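Local coordinates for protein lipase (Photobacterium sp. M37, PDB 2ORY) that probably catalyses the hydrolysis of the ester bonds of triacylglycerols, as a cold-adapted class 3 lipase of the alpha/beta hydrolase fold, at residues Thr151-Gln154 and Phe155-Lys159; Ala241-Thr244 and Asn245-Lys248; Lys42-Lys45 and Pro46-Glu49; Tyr254-Glu257 and Gln258-Val261. All blocks are in the same frame, centred on the assembly; numbering follows the deposited sequence.

Contact 1 (Thr151-Gln154 and Phe155-Lys159); sequences TILQ and FLNEK
L153 and N157 touch one helical turn apart, their side chains side by side and pointing the same way. The side-chain amide nitrogen of N157, ND2, is the atom that does the touching: it lies 3.3 Å from the methyl CD1 of L153. The main partner of ND2 is the carbonyl of K194, on a neighbouring loop; its bond to L153 O is weak and secondary, whereas the backbone N157 N reaches L153 O nearly straight, at 3.0 Å. One carbonyl thus receives two N-H groups of one residue, unequally. One residue earlier in each segment, I152 and L156 make a lighter contact, CG1 of I152 to CD1 of L156 at 4.1 Å. I152 carries CG1 trans to its own nitrogen (chi1 -176°), which swings this branch alongside the carbonyl and along the helix toward L156.

All of this rests on the first turns of helix 152-160, which opens with a capping box. T151, the N-cap residue, accepts from Q154 N at OG1 over 3.1 Å, and T151 N in turn donates to Q154 OE1 over 3.0 Å. This second N-H points almost straight at OE1 (173°) but comes from above the amide plane, 37° out of it. T151 O then starts the regular ladder by accepting from F155 N at 2.9 Å.

Further out, I152 and L153 lean on W186 and L156 on L187, both of helix 175-189, while I152 also meets M73 and V75 of strand 66-78. The ring of F155 meets that of W56.

Contact 2 (Ala241-Thr244 and Asn245-Lys248); sequences AWNT and NSLK
N243 and S246 meet through a capping bond: S246 N donates to N243 OD1 at 2.9 Å, with 163° at the hydrogen and the donor in the carbonyl plane of the side-chain amide. N243 is therefore the N-cap of the short helix 244-247. Its CG stands trans to its own nitrogen (chi1 166°), which places the amide oxygen over the first turn. N243 also serves the helix with its backbone, since N243 O accepts from L247 N at 2.9 Å, nearly along the C=O axis.

The close-packed part lies around L247, a buried residue whose CB points toward the preceding loop. Its two methyls divide the work. CD2 settles on A241, 3.8 Å from CA and 3.9 Å from CB, while CD1 reaches W242 O at 3.6 Å and approaches the indole obliquely, with 4.3 Å to W242 CD1. A241 CB also lies over one face of that indole, offset toward the rim. The peptide bond between A241 and W242 is cis, a sharp kink just ahead of the cap.

The opposite character appears at N245 and K248, which are exposed. There a water joins two amides, accepting from N243 ND2 and, at 2.9 Å, from N245 ND2. N243 ND2 has a second acceptor in the carbonyl of Y283. K248 is tied by its backbone N to T244 O at 3.2 Å, and its extended side chain only grazes that oxygen.

L247 packs against M274, I275 and T278 of helix 265-278, and A241 and W242 lean on L101 of helix 97-102.

Contact 3 (Lys42-Lys45 and Pro46-Glu49); sequences KTWK and PFQE
K45 O receives Q48 N at 2.8 Å, a straight bond (168° at the hydrogen) although the donor stands well above the carbonyl plane. One residue earlier W44 O takes F47 N at 3.0 Å in a more bent bond. These two successive i to i+3 bonds mark overlapping beta turns, W44-F47 and K45-Q48, the second close to type I, that lead the chain out of helix 30-43 toward strand 52-63. P46, with no N-H of its own, sits inside both, its CD 4.2 Å from CB of W44.

The turns bring W44 and F47 side by side, pointing the same way. Both carry CG opposite the carbonyl carbon, and the two rings leave the backbone in step. Their planes lie only 14° apart, yet they have slid past one another, with centroids 5.4 Å apart and little overlap. Together they face helix 5-15: W44 and F47 both touch M15, F47 and P46 touch A11, and the F47 ring meets F12.

On the exposed side the extended Q48 side chain runs along the preceding backbone, its CG 3.2 Å from W44 O. The aromatic pair comes closest between W44 CE3 and F47 CE2, 3.3 Å apart.

Contact 4 (Tyr254-Glu257 and Gln258-Val261); sequences YISE and QASV
S256 OG accepts two backbone N-H groups, from Q258 N at 2.9 Å and from A259 N at 3.1 Å, the second more bent (140° at the hydrogen). The torsion explains this: chi1 is 66°, with OG lodged between the backbone nitrogen and the carbonyl carbon, so the hydroxyl leans over the bend at E257 and Q258.

Backbone bonds hold the two arms together beyond the bend, back along their length. S256 N donates to A259 O at 2.8 Å, and V261 N reaches Y254 O at 3.0 Å, almost straight. Y254 and V261 then meet CB to CB at 3.8 Å. With chi1 at -56° the tyrosine ring leaves on the side of its backbone nitrogen and heads away from V261, toward Q307, A308 and Q311 of helix 304-319, while its hydroxyl bonds to the carbonyl of L235. A water closes the open end of the pair, accepting from Y254 N and donating to V261 O at 2.8 Å.

I255 and S260 form a single antiparallel bridge. The run Y254-V261 is thus a hairpin-like bend within the loop between helices 244-247 and 265-278, and the grip of S256 OG on Q258 N at its end is that of an ST turn.

In the fold
The four contacts are separate local structures, met in chain order as contact 3, 1, 2 and 4, and none touches another. Contacts 2 and 4 are the nearest pair, about 20 Å between centres and about 10 Å between nearest atoms, and helix 265-278 follows the 254-261 loop and packs against contact 2. Contact 1 lies across the chain's centre from both, its centre about 49 Å from that of contact 4. Contact 3 stands about 27 Å, centre to centre, from contact 1. The probable catalytic triad is S174, H312 and D236, with S174 on a nucleophile elbow; the Y254 side chain of contact 4 lies near it without touching, and L235, which it meets, directly precedes D236.

Contact 1 (Thr151-Gln154 and Phe155-Lys159)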
# COMPACT_ATOMS: atom_id res chain seq x y z
N THR A 151 15.91 -8.99 -9.25
CA THR A 151 15.14 -7.82 -8.84
C THR A 151 13.78 -8.02 -9.50
O THR A 151 13.63 -8.89 -10.36
CB THR A 151 15.74 -6.51 -9.38
OG1 THR A 151 15.81 -6.57 -10.81
CG2 THR A 151 17.14 -6.26 -8.78
N ILE A 152 12.80 -7.22 -9.11
CA ILE A 152 11.47 -7.36 -9.69
C ILE A 152 11.55 -7.09 -11.20
O ILE A 152 10.94 -7.81 -12.00
CB ILE A 152 10.46 -6.38 -9.02
CG1 ILE A 152 9.05 -6.61 -9.59
CG2 ILE A 152 10.87 -4.94 -9.25
CD1 ILE A 152 8.44 -7.90 -9.19
N LEU A 153 12.32 -6.08 -11.60
CA LEU A 153 12.43 -5.77 -13.02
C LEU A 153 13.08 -6.91 -13.81
O LEU A 153 12.59 -7.29 -14.88
CB LEU A 153 13.20 -4.46 -13.22
CG LEU A 153 13.34 -3.95 -14.66
CD1 LEU A 153 11.98 -3.90 -15.31
CD2 LEU A 153 14.00 -2.59 -14.67
N GLN A 154 14.17 -7.45 -13.29
CA GLN A 154 14.83 -8.57 -13.96
C GLN A 154 13.87 -9.76 -14.06
O GLN A 154 13.79 -10.41 -15.10
CB GLN A 154 16.10 -8.96 -13.20
CG GLN A 154 17.16 -7.86 -13.18
CD GLN A 154 18.29 -8.16 -12.21
OE1 GLN A 154 18.13 -8.94 -11.28
NE2 GLN A 154 19.44 -7.52 -12.42
N PHE A 155 13.15 -10.05 -12.98
CA PHE A 155 12.21 -11.17 -12.98
C PHE A 155 11.11 -11.03 -14.05
O PHE A 155 10.80 -11.98 -14.77
CB PHE A 155 11.54 -11.34 -11.61
CG PHE A 155 10.46 -12.39 -11.59
CD1 PHE A 155 10.78 -13.74 -11.59
CD2 PHE A 155 9.11 -12.03 -11.61
CE1 PHE A 155 9.79 -14.70 -11.62
CE2 PHE A 155 8.12 -12.99 -11.65
CZ PHE A 155 8.45 -14.33 -11.65
N LEU A 156 10.50 -9.85 -14.12
CA LEU A 156 9.44 -9.61 -15.09
C LEU A 156 9.97 -9.74 -16.51
O LEU A 156 9.36 -10.40 -17.35
CB LEU A 156 8.83 -8.21 -14.88
CG LEU A 156 8.11 -7.90 -13.56
CD1 LEU A 156 7.74 -6.41 -13.52
CD2 LEU A 156 6.86 -8.78 -13.41
N ASN A 157 11.11 -9.12 -16.79
CA ASN A 157 11.68 -9.18 -18.12
C ASN A 157 12.01 -10.61 -18.53
O ASN A 157 11.84 -11.00 -19.67
CB ASN A 157 12.93 -8.29 -18.23
CG ASN A 157 12.57 -6.84 -18.53
OD1 ASN A 157 11.86 -6.56 -19.49
ND2 ASN A 157 13.05 -5.91 -17.70
N GLU A 158 12.46 -11.40 -17.56
CA GLU A 158 12.81 -12.79 -17.81
C GLU A 158 11.57 -13.67 -17.97
O GLU A 158 11.54 -14.61 -18.77
CB GLU A 158 13.68 -13.29 -16.66
CG GLU A 158 13.81 -14.79 -16.55
CD GLU A 158 14.58 -15.19 -15.31
OE1 GLU A 158 15.82 -15.03 -15.29
OE2 GLU A 158 13.93 -15.66 -14.34
N LYS A 159 10.56 -13.36 -17.17
CA LYS A 159 9.31 -14.11 -17.17
C LYS A 159 8.44 -13.72 -18.36
O LYS A 159 7.91 -14.59 -19.04
CB LYS A 159 8.57 -13.84 -15.85
CG LYS A 159 7.44 -14.80 -15.52
CD LYS A 159 7.97 -16.20 -15.29
CE LYS A 159 7.01 -17.03 -14.46
NZ LYS A 159 5.62 -16.99 -14.94

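Contact 2 (Ala241-Thr244 and Asn245-Lys248)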
# COMPACT_ATOMS: atom_id res chain seq x y z
N ALA A 241 -2.98 12.34 4.87
CA ALA A 241 -1.65 12.94 4.85
C ALA A 241 -1.14 12.77 3.42
O ALA A 241 -1.42 11.74 2.79
CB ALA A 241 -0.74 12.21 5.82
N TRP A 242 -0.39 13.73 2.90
CA TRP A 242 -0.00 14.95 3.59
C TRP A 242 -0.56 16.22 2.93
O TRP A 242 0.03 17.29 3.05
CB TRP A 242 1.53 15.04 3.64
CG TRP A 242 2.17 14.18 4.69
CD1 TRP A 242 2.53 14.56 5.95
CD2 TRP A 242 2.55 12.81 4.55
NE1 TRP A 242 3.12 13.51 6.61
CE2 TRP A 242 3.14 12.42 5.78
CE3 TRP A 242 2.45 11.87 3.52
CZ2 TRP A 242 3.63 11.13 6.00
CZ3 TRP A 242 2.94 10.58 3.74
CH2 TRP A 242 3.52 10.22 4.96
N ASN A 243 -1.66 16.11 2.22
CA ASN A 243 -2.23 17.31 1.61
C ASN A 243 -2.58 18.23 2.79
O ASN A 243 -3.18 17.79 3.76
CB ASN A 243 -3.47 16.93 0.79
CG ASN A 243 -4.32 18.13 0.42
OD1 ASN A 243 -5.11 18.62 1.22
ND2 ASN A 243 -4.16 18.61 -0.80
N THR A 244 -2.20 19.51 2.71
CA THR A 244 -2.45 20.42 3.83
C THR A 244 -3.92 20.52 4.26
O THR A 244 -4.22 20.43 5.45
CB THR A 244 -1.90 21.85 3.57
OG1 THR A 244 -2.75 22.53 2.64
CG2 THR A 244 -0.48 21.80 2.99
N ASN A 245 -4.83 20.67 3.32
CA ASN A 245 -6.26 20.77 3.66
C ASN A 245 -6.74 19.53 4.39
O ASN A 245 -7.48 19.62 5.37
CB ASN A 245 -7.09 20.96 2.39
CG ASN A 245 -6.90 22.33 1.80
OD1 ASN A 245 -7.19 23.34 2.45
ND2 ASN A 245 -6.39 22.38 0.57
N SER A 246 -6.33 18.37 3.89
CA SER A 246 -6.68 17.09 4.49
C SER A 246 -6.14 16.97 5.91
O SER A 246 -6.83 16.48 6.81
CB SER A 246 -6.11 15.95 3.65
OG SER A 246 -6.88 15.75 2.49
N LEU A 247 -4.91 17.39 6.11
CA LEU A 247 -4.30 17.29 7.43
C LEU A 247 -5.12 18.05 8.48
O LEU A 247 -5.30 17.59 9.61
CB LEU A 247 -2.85 17.79 7.38
CG LEU A 247 -1.81 16.87 6.71
CD1 LEU A 247 -0.48 17.62 6.59
CD2 LEU A 247 -1.61 15.60 7.53
N LYS A 248 -5.65 19.20 8.08
CA LYS A 248 -6.45 20.02 8.99
C LYS A 248 -7.80 19.42 9.37
O LYS A 248 -8.58 20.04 10.09
CB LYS A 248 -6.62 21.42 8.40
CG LYS A 248 -5.33 22.23 8.44
CD LYS A 248 -5.43 23.52 7.64
CE LYS A 248 -4.08 24.24 7.61
NZ LYS A 248 -4.09 25.37 6.64
O HOH W 1 -5.19 21.03 -1.67

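Contact 3 (Lys42-Lys45 and Pro46-Glu49)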
# COMPACT_ATOMS: atom_id res chain seq x y z
N LYS A 42 -4.62 -21.53 -0.49
CA LYS A 42 -5.30 -22.82 -0.57
C LYS A 42 -6.54 -22.91 0.29
O LYS A 42 -7.39 -23.77 0.08
CB LYS A 42 -4.32 -23.92 -0.14
CG LYS A 42 -4.88 -25.32 -0.19
CD LYS A 42 -3.93 -26.31 0.48
CE LYS A 42 -3.84 -26.09 1.99
NZ LYS A 42 -2.98 -27.11 2.67
N THR A 43 -6.67 -22.01 1.26
CA THR A 43 -7.82 -22.06 2.14
C THR A 43 -8.71 -20.83 2.15
O THR A 43 -9.92 -20.94 2.39
CB THR A 43 -7.35 -22.34 3.58
OG1 THR A 43 -6.53 -21.25 4.03
CG2 THR A 43 -6.54 -23.64 3.63
N TRP A 44 -8.13 -19.66 1.90
CA TRP A 44 -8.92 -18.42 1.89
C TRP A 44 -9.97 -18.51 0.79
O TRP A 44 -9.66 -18.86 -0.35
CB TRP A 44 -8.01 -17.22 1.63
CG TRP A 44 -7.15 -16.78 2.79
CD1 TRP A 44 -6.62 -17.57 3.78
CD2 TRP A 44 -6.67 -15.46 3.03
NE1 TRP A 44 -5.83 -16.82 4.61
CE2 TRP A 44 -5.84 -15.52 4.18
CE3 TRP A 44 -6.84 -14.23 2.39
CZ2 TRP A 44 -5.18 -14.39 4.69
CZ3 TRP A 44 -6.19 -13.10 2.90
CH2 TRP A 44 -5.38 -13.20 4.04
N LYS A 45 -11.22 -18.18 1.13
CA LYS A 45 -12.31 -18.23 0.16
C LYS A 45 -11.96 -17.57 -1.19
O LYS A 45 -11.97 -18.23 -2.23
CB LYS A 45 -13.57 -17.58 0.73
CG LYS A 45 -14.22 -18.30 1.90
CD LYS A 45 -15.54 -17.62 2.26
CE LYS A 45 -16.12 -18.11 3.58
NZ LYS A 45 -17.39 -17.42 3.97
N PRO A 46 -11.65 -16.27 -1.17
CA PRO A 46 -11.31 -15.57 -2.42
C PRO A 46 -10.24 -16.22 -3.30
O PRO A 46 -10.17 -15.95 -4.50
CB PRO A 46 -10.92 -14.17 -1.94
CG PRO A 46 -10.43 -14.41 -0.56
CD PRO A 46 -11.43 -15.39 -0.02
N PHE A 47 -9.41 -17.09 -2.72
CA PHE A 47 -8.36 -17.74 -3.50
C PHE A 47 -8.74 -19.15 -3.97
O PHE A 47 -7.94 -19.82 -4.62
CB PHE A 47 -7.05 -17.82 -2.70
CG PHE A 47 -6.54 -16.48 -2.21
CD1 PHE A 47 -6.58 -15.35 -3.03
CD2 PHE A 47 -5.97 -16.36 -0.94
CE1 PHE A 47 -6.08 -14.11 -2.58
CE2 PHE A 47 -5.46 -15.13 -0.49
CZ PHE A 47 -5.52 -14.00 -1.31
N GLN A 48 -9.94 -19.61 -3.65
CA GLN A 48 -10.36 -20.96 -4.02
C GLN A 48 -10.98 -21.08 -5.41
O GLN A 48 -11.21 -22.19 -5.90
CB GLN A 48 -11.35 -21.51 -2.98
CG GLN A 48 -10.77 -21.62 -1.57
CD GLN A 48 -11.83 -21.95 -0.53
OE1 GLN A 48 -12.88 -21.30 -0.46
NE2 GLN A 48 -11.55 -22.94 0.31
N GLU A 49 -11.25 -19.96 -6.05
CA GLU A 49 -11.87 -19.99 -7.37
C GLU A 49 -10.86 -20.09 -8.51
O GLU A 49 -11.24 -20.15 -9.68
CB GLU A 49 -12.74 -18.74 -7.54
CG GLU A 49 -13.67 -18.49 -6.35
CD GLU A 49 -14.61 -17.33 -6.58
OE1 GLU A 49 -14.13 -16.21 -6.89
OE2 GLU A 49 -15.84 -17.53 -6.45

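Contact 4 (Tyr254-Glu257 and Gln258-Val261)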
# COMPACT_ATOMS: atom_id res chain seq x y z
N TYR A 254 -13.16 12.12 14.03
CA TYR A 254 -14.05 11.22 14.78
C TYR A 254 -15.00 11.94 15.71
O TYR A 254 -15.35 11.43 16.78
CB TYR A 254 -13.23 10.20 15.58
CG TYR A 254 -12.26 9.39 14.75
CD1 TYR A 254 -12.65 8.79 13.55
CD2 TYR A 254 -10.94 9.24 15.16
CE1 TYR A 254 -11.73 8.06 12.78
CE2 TYR A 254 -10.02 8.51 14.41
CZ TYR A 254 -10.41 7.93 13.22
OH TYR A 254 -9.46 7.27 12.48
N ILE A 255 -15.41 13.13 15.31
CA ILE A 255 -16.33 13.91 16.11
C ILE A 255 -17.61 14.05 15.33
O ILE A 255 -17.68 14.82 14.37
CB ILE A 255 -15.76 15.31 16.41
CG1 ILE A 255 -14.49 15.20 17.26
CG2 ILE A 255 -16.80 16.16 17.14
CD1 ILE A 255 -13.81 16.53 17.52
N SER A 256 -18.62 13.28 15.72
CA SER A 256 -19.91 13.34 15.06
C SER A 256 -20.98 13.71 16.07
O SER A 256 -20.73 14.44 17.04
CB SER A 256 -20.25 11.98 14.43
OG SER A 256 -20.44 11.00 15.43
N GLU A 257 -22.19 13.22 15.84
CA GLU A 257 -23.30 13.48 16.74
C GLU A 257 -23.66 12.15 17.38
O GLU A 257 -24.56 12.07 18.21
CB GLU A 257 -24.49 14.05 15.95
CG GLU A 257 -24.14 15.33 15.18
CD GLU A 257 -25.32 15.93 14.44
OE1 GLU A 257 -25.93 15.23 13.60
OE2 GLU A 257 -25.64 17.11 14.69
N GLN A 258 -22.93 11.12 16.98
CA GLN A 258 -23.14 9.77 17.50
C GLN A 258 -22.02 9.42 18.47
O GLN A 258 -22.18 8.54 19.33
CB GLN A 258 -23.15 8.76 16.34
CG GLN A 258 -24.36 7.83 16.30
CD GLN A 258 -25.59 8.51 15.75
OE1 GLN A 258 -26.02 9.55 16.26
NE2 GLN A 258 -26.17 7.94 14.69
N ALA A 259 -20.88 10.10 18.33
CA ALA A 259 -19.73 9.85 19.18
C ALA A 259 -18.70 10.96 19.05
O ALA A 259 -18.73 11.74 18.10
CB ALA A 259 -19.10 8.52 18.83
N SER A 260 -17.80 11.03 20.02
CA SER A 260 -16.75 12.05 20.03
C SER A 260 -15.44 11.50 20.55
O SER A 260 -15.23 11.43 21.76
CB SER A 260 -17.18 13.23 20.90
OG SER A 260 -16.12 14.17 21.04
N VAL A 261 -14.55 11.12 19.63
CA VAL A 261 -13.24 10.58 19.99
C VAL A 261 -12.19 11.59 19.56
O VAL A 261 -11.94 11.77 18.38
CB VAL A 261 -13.00 9.26 19.27
CG1 VAL A 261 -11.55 8.85 19.38
CG2 VAL A 261 -13.89 8.21 19.87
O HOH W 2 -11.47 13.33 16.15